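Alpha/beta hydrolase fold protein (Nakamurella multipartita, PDB 4Y7D) probably acts as a hydrolase, although its substrate is not established. Local coordinates at residues A[118-121]-A[122-125]; A[152-155]-A[156-159]; A[66-69]-A[70-73]. All blocks are in the same frame, centred on the assembly; numbering follows the deposited sequence.

Interaction 1. Residues A[118-121]-A[122-125]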
ATOM      1  N   ALA A 118     -16.414   3.023   2.681  1.00 19.32           N
ATOM      2  CA  ALA A 118     -17.471   3.177   3.684  1.00 21.08           C
ATOM      3  C   ALA A 118     -18.397   4.325   3.397  1.00 23.12           C
ATOM      4  O   ALA A 118     -19.619   4.172   3.479  1.00 25.38           O
ATOM      5  CB  ALA A 118     -16.862   3.343   5.095  1.00 20.53           C
ATOM      6  N   ARG A 119     -17.844   5.491   3.098  1.00 22.15           N
ATOM      7  CA  ARG A 119     -18.613   6.708   2.976  1.00 26.11           C
ATOM      8  C   ARG A 119     -18.947   7.105   1.560  1.00 25.24           C
ATOM      9  O   ARG A 119     -19.900   7.851   1.356  1.00 25.60           O
ATOM     10  CB  ARG A 119     -17.856   7.833   3.729  1.00 30.55           C
ATOM     11  CG  ARG A 119     -18.695   9.085   3.986  1.00 38.19           C
ATOM     12  CD  ARG A 119     -18.057  10.016   5.022  1.00 41.30           C
ATOM     13  NE  ARG A 119     -16.693  10.334   4.633  1.00 40.74           N
ATOM     14  CZ  ARG A 119     -16.367  11.207   3.676  1.00 45.32           C
ATOM     15  NH1 ARG A 119     -17.331  11.878   3.021  1.00 46.70           N
ATOM     16  NH2 ARG A 119     -15.070  11.404   3.361  1.00 39.74           N
ATOM     17  N   HIS A 120     -18.221   6.588   0.570  1.00 22.81           N
ATOM     18  CA  HIS A 120     -18.474   6.809  -0.843  1.00 22.91           C
ATOM     19  C   HIS A 120     -18.645   5.463  -1.568  1.00 22.37           C
ATOM     20  O   HIS A 120     -17.956   5.183  -2.560  1.00 22.63           O
ATOM     21  CB  HIS A 120     -17.299   7.560  -1.455  1.00 25.32           C
ATOM     22  CG  HIS A 120     -17.107   8.954  -0.939  1.00 27.94           C
ATOM     23  ND1 HIS A 120     -17.650  10.047  -1.567  1.00 34.63           N
ATOM     24  CD2 HIS A 120     -16.396   9.434   0.106  1.00 32.48           C
ATOM     25  CE1 HIS A 120     -17.310  11.140  -0.909  1.00 34.52           C
ATOM     26  NE2 HIS A 120     -16.537  10.793   0.098  1.00 33.25           N
ATOM     27  N   PRO A 121     -19.556   4.611  -1.098  1.00 22.74           N
ATOM     28  CA  PRO A 121     -19.695   3.273  -1.713  1.00 23.04           C
ATOM     29  C   PRO A 121     -20.011   3.273  -3.211  1.00 24.61           C
ATOM     30  O   PRO A 121     -19.590   2.379  -3.937  1.00 23.94           O
ATOM     31  CB  PRO A 121     -20.853   2.645  -0.905  1.00 24.85           C
ATOM     32  CG  PRO A 121     -21.667   3.841  -0.471  1.00 25.28           C
ATOM     33  CD  PRO A 121     -20.593   4.824  -0.060  1.00 24.65           C
ATOM     34  N   ASP A 122     -20.720   4.286  -3.687  1.00 26.45           N
ATOM     35  CA  ASP A 122     -21.023   4.368  -5.116  1.00 28.00           C
ATOM     36  C   ASP A 122     -19.770   4.573  -5.994  1.00 25.93           C
ATOM     37  O   ASP A 122     -19.870   4.428  -7.211  1.00 25.91           O
ATOM     38  CB  ASP A 122     -21.989   5.547  -5.388  1.00 31.43           C
ATOM     39  CG  ASP A 122     -23.391   5.313  -4.813  1.00 36.91           C
ATOM     40  OD1 ASP A 122     -23.710   4.196  -4.360  1.00 37.84           O
ATOM     41  OD2 ASP A 122     -24.193   6.275  -4.831  1.00 42.77           O
ATOM     42  N   ARG A 123     -18.659   4.980  -5.397  1.00 23.11           N
ATOM     43  CA  ARG A 123     -17.422   5.298  -6.118  1.00 22.61           C
ATOM     44  C   ARG A 123     -16.401   4.144  -6.120  1.00 21.67           C
ATOM     45  O   ARG A 123     -15.367   4.242  -6.794  1.00 21.02           O
ATOM     46  CB  ARG A 123     -16.728   6.509  -5.506  1.00 22.80           C
ATOM     47  CG  ARG A 123     -17.595   7.710  -5.257  1.00 24.20           C
ATOM     48  CD  ARG A 123     -18.412   8.153  -6.438  1.00 25.13           C
ATOM     49  NE  ARG A 123     -17.647   8.756  -7.548  1.00 24.99           N
ATOM     50  CZ  ARG A 123     -17.223  10.033  -7.595  1.00 24.04           C
ATOM     51  NH1 ARG A 123     -17.387  10.857  -6.581  1.00 24.35           N
ATOM     52  NH2 ARG A 123     -16.590  10.471  -8.667  1.00 25.18           N
ATOM     53  N   VAL A 124     -16.703   3.071  -5.390  1.00 21.56           N
ATOM     54  CA  VAL A 124     -15.802   1.936  -5.245  1.00 19.67           C
ATOM     55  C   VAL A 124     -16.441   0.646  -5.847  1.00 20.66           C
ATOM     56  O   VAL A 124     -17.437   0.116  -5.324  1.00 21.52           O
ATOM     57  CB  VAL A 124     -15.436   1.740  -3.776  1.00 19.41           C
ATOM     58  CG1 VAL A 124     -14.537   0.542  -3.589  1.00 20.25           C
ATOM     59  CG2 VAL A 124     -14.768   2.982  -3.204  1.00 18.67           C
ATOM     60  N   ARG A 125     -15.889   0.189  -6.971  1.00 21.13           N
ATOM     61  CA  ARG A 125     -16.358  -1.019  -7.650  0.70 22.59           C
ATOM     62  C   ARG A 125     -16.012  -2.315  -6.918  1.00 21.06           C
ATOM     63  O   ARG A 125     -16.783  -3.306  -6.943  1.00 20.76           O
ATOM     64  CB  ARG A 125     -15.758  -1.093  -9.060  0.70 25.62           C
ATOM     65  CG  ARG A 125     -16.186   0.017 -10.012  0.70 30.14           C
ATOM     66  CD  ARG A 125     -16.576  -0.509 -11.405  0.70 34.56           C
ATOM     67  NE  ARG A 125     -17.055   0.564 -12.294  0.70 40.08           N
ATOM     68  CZ  ARG A 125     -18.257   1.164 -12.217  0.70 43.13           C
ATOM     69  NH1 ARG A 125     -18.580   2.139 -13.080  0.70 44.48           N
ATOM     70  NH2 ARG A 125     -19.135   0.836 -11.268  0.70 43.75           N
TER
HETATM   71  O   HOH W   1     -18.766  10.710  -3.975  1.00 30.15           O
HETATM   72  O   HOH W   2     -19.120  -0.020  -2.971  1.00 25.84           O
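The backbone N of Arg-123 donates to the carbonyl O of His-120 at 2.9 Å. The hydrogen bond is fairly straight (159°), but its donor lies above the carbonyl plane, 46° out of it, not on a lone pair. The bond closes a short 3-10 turn just after the helix ends at Arg-119. One step on, Val-124 N reaches Pro-121 O at 3.3 Å, a weak bond. A water lies between Pro-121 O and Val-124 O. More acceptors surround it than it has protons, so it cannot serve all of them at once. This turn joins the helix and second strand of a beta-alpha-beta crossover. Strand 101-106 leads into helix 110-119, and the chain returns through Pro-121 and Asp-122 to strand 124-130, parallel to and beside the first.

The side chains of His-120 and Arg-123 meet near their backbone ends, CB of His-120 against CG of Arg-123 at 3.8 Å. The arginine leaves the backbone with CG anti to its carbonyl carbon (chi1 -49°), then bends at chi2 and chi3. Another water then joins the two ends. It is 2.7 Å from His-120 ND1, and it accepts from Arg-123 NH1 at 3.0 Å. It lies in the plane of both flat groups, at their edges. The imidazole is also bonded through NE2 to Glu-87, so partners at both nitrogens fix its rotation. Its CD2 sits 3.7 Å above the guanidinium plane of Arg-119, toward the rim. The guanidinium of Arg-123 has further partners: NE bonds to Ala-99 O, and NH2 bonds to Leu-98 O and forms a salt bridge with Asp-94. Ala-90 of helix 82-95 touches both His-120 and Arg-123.

Interaction 2. Residues A[152-155]-A[156-159]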
ATOM      1  N   THR A 152      16.745   9.411   7.937  1.00 31.97           N
ATOM      2  CA  THR A 152      17.652  10.478   7.493  1.00 32.40           C
ATOM      3  C   THR A 152      17.961  10.399   6.004  1.00 32.15           C
ATOM      4  O   THR A 152      17.799   9.351   5.353  1.00 31.01           O
ATOM      5  CB  THR A 152      19.015  10.470   8.237  1.00 34.51           C
ATOM      6  OG1 THR A 152      19.702   9.240   7.992  1.00 34.05           O
ATOM      7  CG2 THR A 152      18.825  10.623   9.716  1.00 36.00           C
ATOM      8  N   GLY A 153      18.388  11.529   5.460  1.00 33.50           N
ATOM      9  CA  GLY A 153      18.791  11.602   4.025  1.00 33.47           C
ATOM     10  C   GLY A 153      20.007  10.704   3.753  1.00 33.68           C
ATOM     11  O   GLY A 153      20.084  10.024   2.718  1.00 32.92           O
ATOM     12  N   LEU A 154      20.933  10.658   4.699  1.00 34.99           N
ATOM     13  CA  LEU A 154      22.063   9.701   4.614  1.00 36.16           C
ATOM     14  C   LEU A 154      21.556   8.263   4.516  1.00 34.20           C
ATOM     15  O   LEU A 154      21.992   7.491   3.642  1.00 34.16           O
ATOM     16  CB  LEU A 154      22.987   9.854   5.838  1.00 39.82           C
ATOM     17  CG  LEU A 154      23.981   8.694   5.983  1.00 42.50           C
ATOM     18  CD1 LEU A 154      24.998   8.812   4.853  1.00 44.76           C
ATOM     19  CD2 LEU A 154      24.660   8.687   7.348  1.00 44.79           C
ATOM     20  N   GLY A 155      20.616   7.900   5.389  1.00 32.34           N
ATOM     21  CA  GLY A 155      19.971   6.588   5.311  1.00 31.14           C
ATOM     22  C   GLY A 155      19.333   6.295   3.950  1.00 31.13           C
ATOM     23  O   GLY A 155      19.511   5.188   3.364  1.00 29.98           O
ATOM     24  N   ARG A 156      18.551   7.265   3.467  1.00 30.40           N
ATOM     25  CA  ARG A 156      17.978   7.209   2.124  1.00 31.00           C
ATOM     26  C   ARG A 156      19.036   6.911   1.036  1.00 30.18           C
ATOM     27  O   ARG A 156      18.822   6.017   0.186  1.00 29.20           O
ATOM     28  CB  ARG A 156      17.222   8.517   1.783  1.00 33.16           C
ATOM     29  CG  ARG A 156      16.422   8.449   0.482  1.00 36.79           C
ATOM     30  CD  ARG A 156      15.738   9.776   0.133  1.00 40.06           C
ATOM     31  NE  ARG A 156      16.662  10.925   0.166  1.00 45.78           N
ATOM     32  CZ  ARG A 156      16.578  11.994   0.980  1.00 48.16           C
ATOM     33  NH1 ARG A 156      15.611  12.143   1.884  1.00 47.71           N
ATOM     34  NH2 ARG A 156      17.494  12.948   0.877  1.00 51.78           N
ATOM     35  N   ARG A 157      20.157   7.632   1.048  1.00 30.80           N
ATOM     36  CA  ARG A 157      21.217   7.433   0.063  0.60 32.75           C
ATOM     37  C   ARG A 157      21.846   6.033   0.183  1.00 32.48           C
ATOM     38  O   ARG A 157      22.140   5.372  -0.819  1.00 31.48           O
ATOM     39  CB  ARG A 157      22.281   8.540   0.188  0.60 36.14           C
ATOM     40  CG  ARG A 157      21.755   9.922  -0.203  0.60 38.77           C
ATOM     41  CD  ARG A 157      22.789  11.039  -0.095  0.60 42.41           C
ATOM     42  NE  ARG A 157      22.592  11.888   1.087  0.60 45.25           N
ATOM     43  CZ  ARG A 157      23.496  12.124   2.050  0.60 49.77           C
ATOM     44  NH1 ARG A 157      24.722  11.584   2.031  0.60 51.01           N
ATOM     45  NH2 ARG A 157      23.172  12.934   3.060  0.60 51.90           N
HETATM   46  N   MSE A 158      22.020   5.558   1.413  1.00 32.18           N
HETATM   47  CA  MSE A 158      22.531   4.198   1.623  1.00 33.30           C
HETATM   48  C   MSE A 158      21.591   3.171   1.052  1.00 30.70           C
HETATM   49  O   MSE A 158      22.034   2.258   0.385  1.00 30.60           O
HETATM   50  CB  MSE A 158      22.780   3.922   3.100  1.00 35.93           C
HETATM   51  CG  MSE A 158      23.608   2.663   3.244  1.00 40.12           C
HETATM   52 SE   MSE A 158      24.134   2.506   5.149  0.65 47.89          SE
HETATM   53  CE  MSE A 158      24.035   4.414   5.636  1.00 40.51           C
ATOM     54  N   LEU A 159      20.287   3.301   1.301  1.00 28.61           N
ATOM     55  CA  LEU A 159      19.314   2.348   0.739  1.00 27.99           C
ATOM     56  C   LEU A 159      19.356   2.342  -0.790  1.00 27.97           C
ATOM     57  O   LEU A 159      19.259   1.289  -1.404  1.00 27.79           O
ATOM     58  CB  LEU A 159      17.885   2.654   1.187  1.00 27.50           C
ATOM     59  CG  LEU A 159      17.629   2.418   2.681  1.00 27.53           C
ATOM     60  CD1 LEU A 159      16.346   3.073   3.091  1.00 27.11           C
ATOM     61  CD2 LEU A 159      17.589   0.939   3.015  1.00 28.17           C
TER
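Arg-156 sets its guanidinium against Gly-153, whose CA lies 3.5 Å above the plane, toward the rim of the group. The chain runs out extended, with CG anti to the backbone N (chi1 -171°), and bends only at chi3 to lie back over the glycine. Its backbone N bonds almost straight (170°) to Thr-152 O. That oxygen also accepts from Asn-211 ND2, in a nearby loop.

Arg-157 folds back over the first turn. Its N donates to Gly-153 O, which CG touches at 3.4 Å. A bend at chi3 then brings the guanidinium over the backbone of Leu-154, whose CA lies 3.7 Å above the centre of the plane. The side chains of Leu-154 and Arg-157 cross at about a right angle, with CD1 of the leucine 4.0 Å from NH1. A second conformer of this arginine is deposited, so the placement is one of two.

Met-158, present as selenomethionine, has its N bonded to Leu-154 O. Its CE makes an apolar contact with Leu-154 CG at 4.3 Å.

Leu-159 N bonds to Gly-155 O, and its CG rests 3.4 Å from the same oxygen. This side chain is buried and also touches Asn-211.

The four backbone bonds are the opening i to i+4 turns of helix 153-165. Ahead of them Thr-152 OG1 accepts from Gly-155 N at 3.1 Å and donates to Val-148 O in the preceding helix. This is a threonine N-cap, here at the junction of two helices in the helical region inserted between strands 124-130 and 242-247, where alpha/beta hydrolases commonly carry their cap.

Interaction 3. Residues A[66-69]-A[70-73]; sequences VDRP and GYFG
Residues Arg-68 to Tyr-71 form a type II beta turn, closed by Tyr-71 N donating to Arg-68 O at 3.0 Å. Gly-70 takes the third position with a positive phi (93°), the usual place of glycine in a type II turn.

The side chains of Arg-68 and Tyr-71 lie side by side and point the same way. A bend at chi3 of the arginine swings its guanidinium alongside the tyrosine ring. CE2 of the tyrosine sits over one face of the guanidinium, 3.8 Å from NH1, and the two planes are 67° apart. Both groups end at Asp-223: Arg-68 NH1 forms a salt bridge with OD2, and Tyr-71 OH is hydrogen-bonded to the same oxygen. The arginine also donates to the carbonyls of His-40 and Gly-41. Arg-68 O lies at the edge of the Tyr-71 ring, 3.4 Å from CD2.

The Asp-Arg-Pro-Gly sequence after strand 62-66 is a familiar motif of alpha/beta hydrolases, and here it packs against the His-Gly segment that follows strand 35-39.

Asp-67 turns its carboxylate to Phe-72. OD1 meets the ring edge 3.3 Å from CD2, with the planes nearly perpendicular (89°). A second conformer of Phe-72 is deposited. OD1 also accepts from His-46 N. A water donates to OD2 at 2.7 Å and accepts from Gly-73 N at 2.8 Å.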
ATOM      1  N   VAL A  66      -1.765   7.501  -6.539  1.00 17.66           N
ATOM      2  CA  VAL A  66      -1.640   8.798  -5.889  1.00 19.04           C
ATOM      3  C   VAL A  66      -0.396   8.913  -5.053  1.00 19.62           C
ATOM      4  O   VAL A  66       0.131   7.899  -4.593  1.00 19.97           O
ATOM      5  CB  VAL A  66      -2.825   9.078  -4.920  1.00 19.94           C
ATOM      6  CG1 VAL A  66      -4.049   9.461  -5.726  1.00 21.25           C
ATOM      7  CG2 VAL A  66      -3.109   7.887  -4.010  1.00 19.10           C
ATOM      8  N   ASP A  67       0.024  10.157  -4.829  1.00 19.68           N
ATOM      9  CA  ASP A  67       0.838  10.550  -3.681  1.00 20.04           C
ATOM     10  C   ASP A  67      -0.158  11.050  -2.631  1.00 20.04           C
ATOM     11  O   ASP A  67      -0.871  12.012  -2.870  1.00 20.15           O
ATOM     12  CB  ASP A  67       1.822  11.649  -4.037  1.00 21.25           C
ATOM     13  CG  ASP A  67       3.025  11.154  -4.786  1.00 23.89           C
ATOM     14  OD1 ASP A  67       3.709  10.263  -4.242  1.00 25.39           O
ATOM     15  OD2 ASP A  67       3.337  11.655  -5.913  1.00 23.21           O
ATOM     16  N   ARG A  68      -0.263  10.373  -1.492  1.00 18.78           N
ATOM     17  CA  ARG A  68      -1.151  10.835  -0.436  1.00 19.30           C
ATOM     18  C   ARG A  68      -0.628  12.133   0.143  1.00 19.44           C
ATOM     19  O   ARG A  68       0.576  12.452   0.010  1.00 20.42           O
ATOM     20  CB  ARG A  68      -1.367   9.771   0.635  1.00 19.76           C
ATOM     21  CG  ARG A  68      -2.120   8.549   0.086  1.00 19.31           C
ATOM     22  CD  ARG A  68      -2.663   7.644   1.183  1.00 19.64           C
ATOM     23  NE  ARG A  68      -1.559   6.955   1.863  1.00 19.33           N
ATOM     24  CZ  ARG A  68      -1.101   7.287   3.062  1.00 19.61           C
ATOM     25  NH1 ARG A  68      -0.054   6.670   3.557  1.00 20.92           N
ATOM     26  NH2 ARG A  68      -1.654   8.278   3.719  1.00 20.18           N
ATOM     27  N   PRO A  69      -1.524  12.918   0.727  1.00 19.58           N
ATOM     28  CA  PRO A  69      -1.108  14.200   1.329  1.00 20.67           C
ATOM     29  C   PRO A  69       0.085  14.089   2.257  1.00 21.24           C
ATOM     30  O   PRO A  69       0.092  13.205   3.142  1.00 20.74           O
ATOM     31  CB  PRO A  69      -2.363  14.641   2.054  1.00 20.74           C
ATOM     32  CG  PRO A  69      -3.470  14.150   1.140  1.00 20.25           C
ATOM     33  CD  PRO A  69      -3.006  12.776   0.730  1.00 19.93           C
ATOM     34  N   GLY A  70       1.052  14.993   2.045  1.00 21.93           N
ATOM     35  CA  GLY A  70       2.278  15.019   2.798  1.00 22.46           C
ATOM     36  C   GLY A  70       3.409  14.248   2.186  1.00 21.87           C
ATOM     37  O   GLY A  70       4.527  14.297   2.710  1.00 22.57           O
ATOM     38  N   TYR A  71       3.145  13.505   1.100  1.00 20.40           N
ATOM     39  CA  TYR A  71       4.140  12.792   0.394  1.00 20.87           C
ATOM     40  C   TYR A  71       4.412  13.417  -0.967  1.00 22.02           C
ATOM     41  O   TYR A  71       3.493  13.716  -1.756  1.00 21.28           O
ATOM     42  CB  TYR A  71       3.698  11.365   0.179  1.00 20.58           C
ATOM     43  CG  TYR A  71       3.577  10.601   1.470  1.00 20.93           C
ATOM     44  CD1 TYR A  71       4.706  10.066   2.076  1.00 21.36           C
ATOM     45  CD2 TYR A  71       2.333  10.394   2.113  1.00 19.81           C
ATOM     46  CE1 TYR A  71       4.606   9.321   3.218  1.00 20.70           C
ATOM     47  CE2 TYR A  71       2.226   9.650   3.294  1.00 19.65           C
ATOM     48  CZ  TYR A  71       3.372   9.095   3.822  1.00 20.24           C
ATOM     49  OH  TYR A  71       3.318   8.329   4.958  1.00 19.75           O
ATOM     50  N   PHE A  72       5.697  13.599  -1.235  1.00 23.31           N
ATOM     51  CA  PHE A  72       6.154  14.244  -2.455  0.60 23.74           C
ATOM     52  C   PHE A  72       5.352  15.510  -2.734  1.00 24.03           C
ATOM     53  O   PHE A  72       5.330  16.385  -1.892  1.00 24.08           O
ATOM     54  CB  PHE A  72       6.153  13.262  -3.629  0.60 23.82           C
ATOM     55  CG  PHE A  72       7.184  12.152  -3.508  0.60 24.89           C
ATOM     56  CD1 PHE A  72       8.446  12.402  -2.982  0.60 26.21           C
ATOM     57  CD2 PHE A  72       6.916  10.876  -4.010  0.60 24.61           C
ATOM     58  CE1 PHE A  72       9.383  11.382  -2.866  0.60 26.96           C
ATOM     59  CE2 PHE A  72       7.872   9.864  -3.946  0.60 25.81           C
ATOM     60  CZ  PHE A  72       9.113  10.130  -3.380  0.60 26.13           C
ATOM     61  N   GLY A  73       4.693  15.608  -3.909  1.00 22.36           N
ATOM     62  CA  GLY A  73       4.065  16.876  -4.265  1.00 23.23           C
ATOM     63  C   GLY A  73       2.655  17.148  -3.766  1.00 22.52           C
ATOM     64  O   GLY A  73       2.131  18.253  -4.012  1.00 23.22           O
TER
HETATM   65  O   HOH W   3       4.358  14.138  -6.290  1.00 21.75           O

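Interaction 3 lies between the other two. Its centre is about 22 Å from that of interaction 1 and about 20 Å from that of interaction 2, with nearest atoms about 12 Å and 7 Å away. Interactions 1 and 2 sit on opposite sides of the chain's centre, about 39 Å apart between centres. Helix 82-95 connects interactions 1 and 3: Glu-87, Ala-90 and Asp-94 serve residues 118-125, while Gln-85 and Leu-88 touch Pro-69. The loop before helix 217-227 connects interactions 2 and 3, through Asn-211 on one side and Pro-215 on the other. The sodium ion is bound at Ala-176 and Gly-179, outside all three contacts.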